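PDB 3I0U: phosphothreonine lyase ospF from Shigella flexneri, which is a secreted type III effector and phosphothreonine lyase that removes phosphate from phosphothreonine, probably by irreversible beta-elimination as in its family. Local coordinates for residues P26-K31 / L150-Q155. Sequence-based numbering, arbitrary orientation.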
loop_
_atom_site.group_PDB
_atom_site.type_symbol
_atom_site.label_atom_id
_atom_site.label_comp_id
_atom_site.label_asym_id
_atom_site.label_seq_id
_atom_site.Cartn_x
_atom_site.Cartn_y
_atom_site.Cartn_z
ATOM N N PRO A 26 -7.950 -11.090 15.953
ATOM C CA PRO A 26 -6.583 -11.272 16.435
ATOM C C PRO A 26 -5.609 -10.720 15.431
ATOM O O PRO A 26 -5.995 -10.481 14.287
ATOM C CB PRO A 26 -6.427 -12.789 16.488
ATOM C CG PRO A 26 -7.368 -13.294 15.487
ATOM C CD PRO A 26 -8.521 -12.355 15.459
ATOM N N ALA A 27 -4.359 -10.526 15.863
ATOM C CA ALA A 27 -3.251 -10.087 14.998
ATOM C C ALA A 27 -3.157 -10.948 13.732
ATOM O O ALA A 27 -3.269 -12.161 13.780
ATOM C CB ALA A 27 -1.940 -10.117 15.781
ATOM N N TYR A 28 -3.006 -10.303 12.593
ATOM C CA TYR A 28 -2.976 -11.003 11.317
ATOM C C TYR A 28 -1.579 -11.175 10.769
ATOM O O TYR A 28 -0.752 -10.258 10.817
ATOM C CB TYR A 28 -3.818 -10.234 10.300
ATOM C CG TYR A 28 -4.275 -11.057 9.126
ATOM C CD1 TYR A 28 -5.483 -11.762 9.155
ATOM C CD2 TYR A 28 -3.499 -11.129 7.982
ATOM C CE1 TYR A 28 -5.882 -12.529 8.051
ATOM C CE2 TYR A 28 -3.878 -11.876 6.894
ATOM C CZ TYR A 28 -5.061 -12.568 6.921
ATOM O OH TYR A 28 -5.386 -13.276 5.784
ATOM N N TYR A 29 -1.329 -12.342 10.202
ATOM C CA TYR A 29 0.006 -12.647 9.683
ATOM C C TYR A 29 0.003 -12.892 8.194
ATOM O O TYR A 29 -0.904 -13.529 7.643
ATOM C CB TYR A 29 0.577 -13.844 10.393
ATOM C CG TYR A 29 0.780 -13.571 11.842
ATOM C CD1 TYR A 29 1.958 -12.980 12.293
ATOM C CD2 TYR A 29 -0.210 -13.892 12.779
ATOM C CE1 TYR A 29 2.169 -12.746 13.669
ATOM C CE2 TYR A 29 -0.022 -13.646 14.133
ATOM C CZ TYR A 29 1.180 -13.079 14.577
ATOM O OH TYR A 29 1.393 -12.822 15.908
ATOM N N PHE A 30 1.023 -12.396 7.535
ATOM C CA PHE A 30 1.095 -12.496 6.082
ATOM C C PHE A 30 2.216 -13.472 5.704
ATOM O O PHE A 30 3.363 -13.250 6.051
ATOM C CB PHE A 30 1.302 -11.102 5.515
ATOM C CG PHE A 30 0.215 -10.131 5.919
ATOM C CD1 PHE A 30 -0.977 -10.073 5.210
ATOM C CD2 PHE A 30 0.368 -9.294 7.015
ATOM C CE1 PHE A 30 -1.981 -9.193 5.561
ATOM C CE2 PHE A 30 -0.629 -8.428 7.375
ATOM C CZ PHE A 30 -1.805 -8.361 6.615
ATOM N N LYS A 31 1.852 -14.583 5.068
ATOM C CA LYS A 31 2.811 -15.534 4.544
ATOM C C LYS A 31 3.596 -14.786 3.469
ATOM O O LYS A 31 3.049 -14.298 2.475
ATOM C CB LYS A 31 2.069 -16.764 4.000
ATOM C CG LYS A 31 2.819 -17.611 3.008
ATOM C CD LYS A 31 1.868 -18.554 2.216
ATOM C CE LYS A 31 2.566 -19.117 0.917
ATOM N NZ LYS A 31 3.617 -20.198 1.208
ATOM N N LEU A 150 -10.300 -4.034 6.201
ATOM C CA LEU A 150 -9.742 -2.931 6.977
ATOM C C LEU A 150 -8.773 -3.345 8.062
ATOM O O LEU A 150 -7.787 -2.655 8.297
ATOM C CB LEU A 150 -10.840 -2.085 7.597
ATOM C CG LEU A 150 -11.760 -1.364 6.623
ATOM C CD1 LEU A 150 -12.913 -0.764 7.385
ATOM C CD2 LEU A 150 -10.992 -0.300 5.837
ATOM N N HIS A 151 -9.050 -4.469 8.705
ATOM C CA HIS A 151 -8.135 -5.035 9.655
ATOM C C HIS A 151 -6.865 -5.448 8.922
ATOM O O HIS A 151 -5.774 -4.998 9.290
ATOM C CB HIS A 151 -8.754 -6.209 10.393
ATOM C CG HIS A 151 -7.882 -6.751 11.472
ATOM N ND1 HIS A 151 -7.422 -5.978 12.518
ATOM C CD2 HIS A 151 -7.363 -7.986 11.660
ATOM C CE1 HIS A 151 -6.668 -6.719 13.310
ATOM N NE2 HIS A 151 -6.619 -7.942 12.814
ATOM N N LYS A 152 -7.014 -6.254 7.865
ATOM C CA LYS A 152 -5.889 -6.693 7.048
ATOM C C LYS A 152 -5.024 -5.503 6.624
ATOM O O LYS A 152 -3.820 -5.514 6.862
ATOM C CB LYS A 152 -6.351 -7.543 5.851
ATOM C CG LYS A 152 -6.698 -9.005 6.201
ATOM C CD LYS A 152 -7.602 -9.770 5.201
ATOM C CE LYS A 152 -6.982 -10.094 3.824
ATOM N NZ LYS A 152 -5.582 -10.612 3.658
ATOM N N ILE A 153 -5.626 -4.450 6.099
ATOM C CA ILE A 153 -4.855 -3.254 5.739
ATOM C C ILE A 153 -4.128 -2.622 6.936
ATOM O O ILE A 153 -2.977 -2.292 6.815
ATOM C CB ILE A 153 -5.729 -2.185 4.982
ATOM C CG1 ILE A 153 -6.279 -2.770 3.669
ATOM C CG2 ILE A 153 -4.916 -0.941 4.694
ATOM C CD1 ILE A 153 -7.423 -2.030 3.091
ATOM N N ARG A 154 -4.792 -2.492 8.094
ATOM C CA ARG A 154 -4.145 -1.929 9.290
ATOM C C ARG A 154 -2.894 -2.702 9.665
ATOM O O ARG A 154 -1.828 -2.104 9.865
ATOM C CB ARG A 154 -5.049 -1.987 10.468
ATOM C CG ARG A 154 -5.767 -0.736 10.815
ATOM C CD ARG A 154 -6.455 -0.954 12.154
ATOM N NE ARG A 154 -6.149 0.198 12.990
ATOM C CZ ARG A 154 -5.934 0.172 14.303
ATOM N NH1 ARG A 154 -5.982 -0.979 14.990
ATOM N NH2 ARG A 154 -5.642 1.305 14.940
ATOM N N GLN A 155 -3.051 -4.029 9.721
ATOM C CA GLN A 155 -1.991 -4.975 10.047
ATOM C C GLN A 155 -0.844 -4.938 9.063
ATOM O O GLN A 155 0.300 -5.039 9.455
ATOM C CB GLN A 155 -2.548 -6.399 10.095
ATOM C CG GLN A 155 -3.592 -6.618 11.180
ATOM C CD GLN A 155 -3.003 -6.724 12.586
ATOM O OE1 GLN A 155 -2.173 -7.586 12.884
ATOM N NE2 GLN A 155 -3.457 -5.854 13.465
#
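With CG anti to the backbone N, chi1 -175°, the H151 ring is carried out to P26 O; the same choice in Y28, chi1 -159°, lays its ring alongside K152. The side chain of Q155 bends at chi2, which brings its amide to the same backbone. The loop between helices 11-22 and 39-44 packs here on helix 147-166 of an alpha+beta fold built on an antiparallel sheet. H151 NE2 donates to P26 O at 3.0 Å, from above the carbonyl plane. The histidine ring also meets Y25. Two residues on, Y28 N donates to Q155 OE1 at 2.9 Å. The bond is fairly straight at hydrogen (161°), but the donor sits above the amide carbonyl plane. H151 and Q155, one helical turn apart, thus grip the loop backbone on both sides of A27. One face of the H151 ring carries Q155 CG. K152 lies over a face of the Y28 ring, its CG 3.9 Å from the centroid in a CH-pi contact. The lysine chain then bends, and K152 NZ makes a weak hydrogen bond to Y28 OH, 3.4 Å. F30 is buried, its ring edge-to-face with F156. Its CE2 touches Q155 CB at 3.9 Å. At the ring edge, F30 CZ lies 3.5 Å from K152 O.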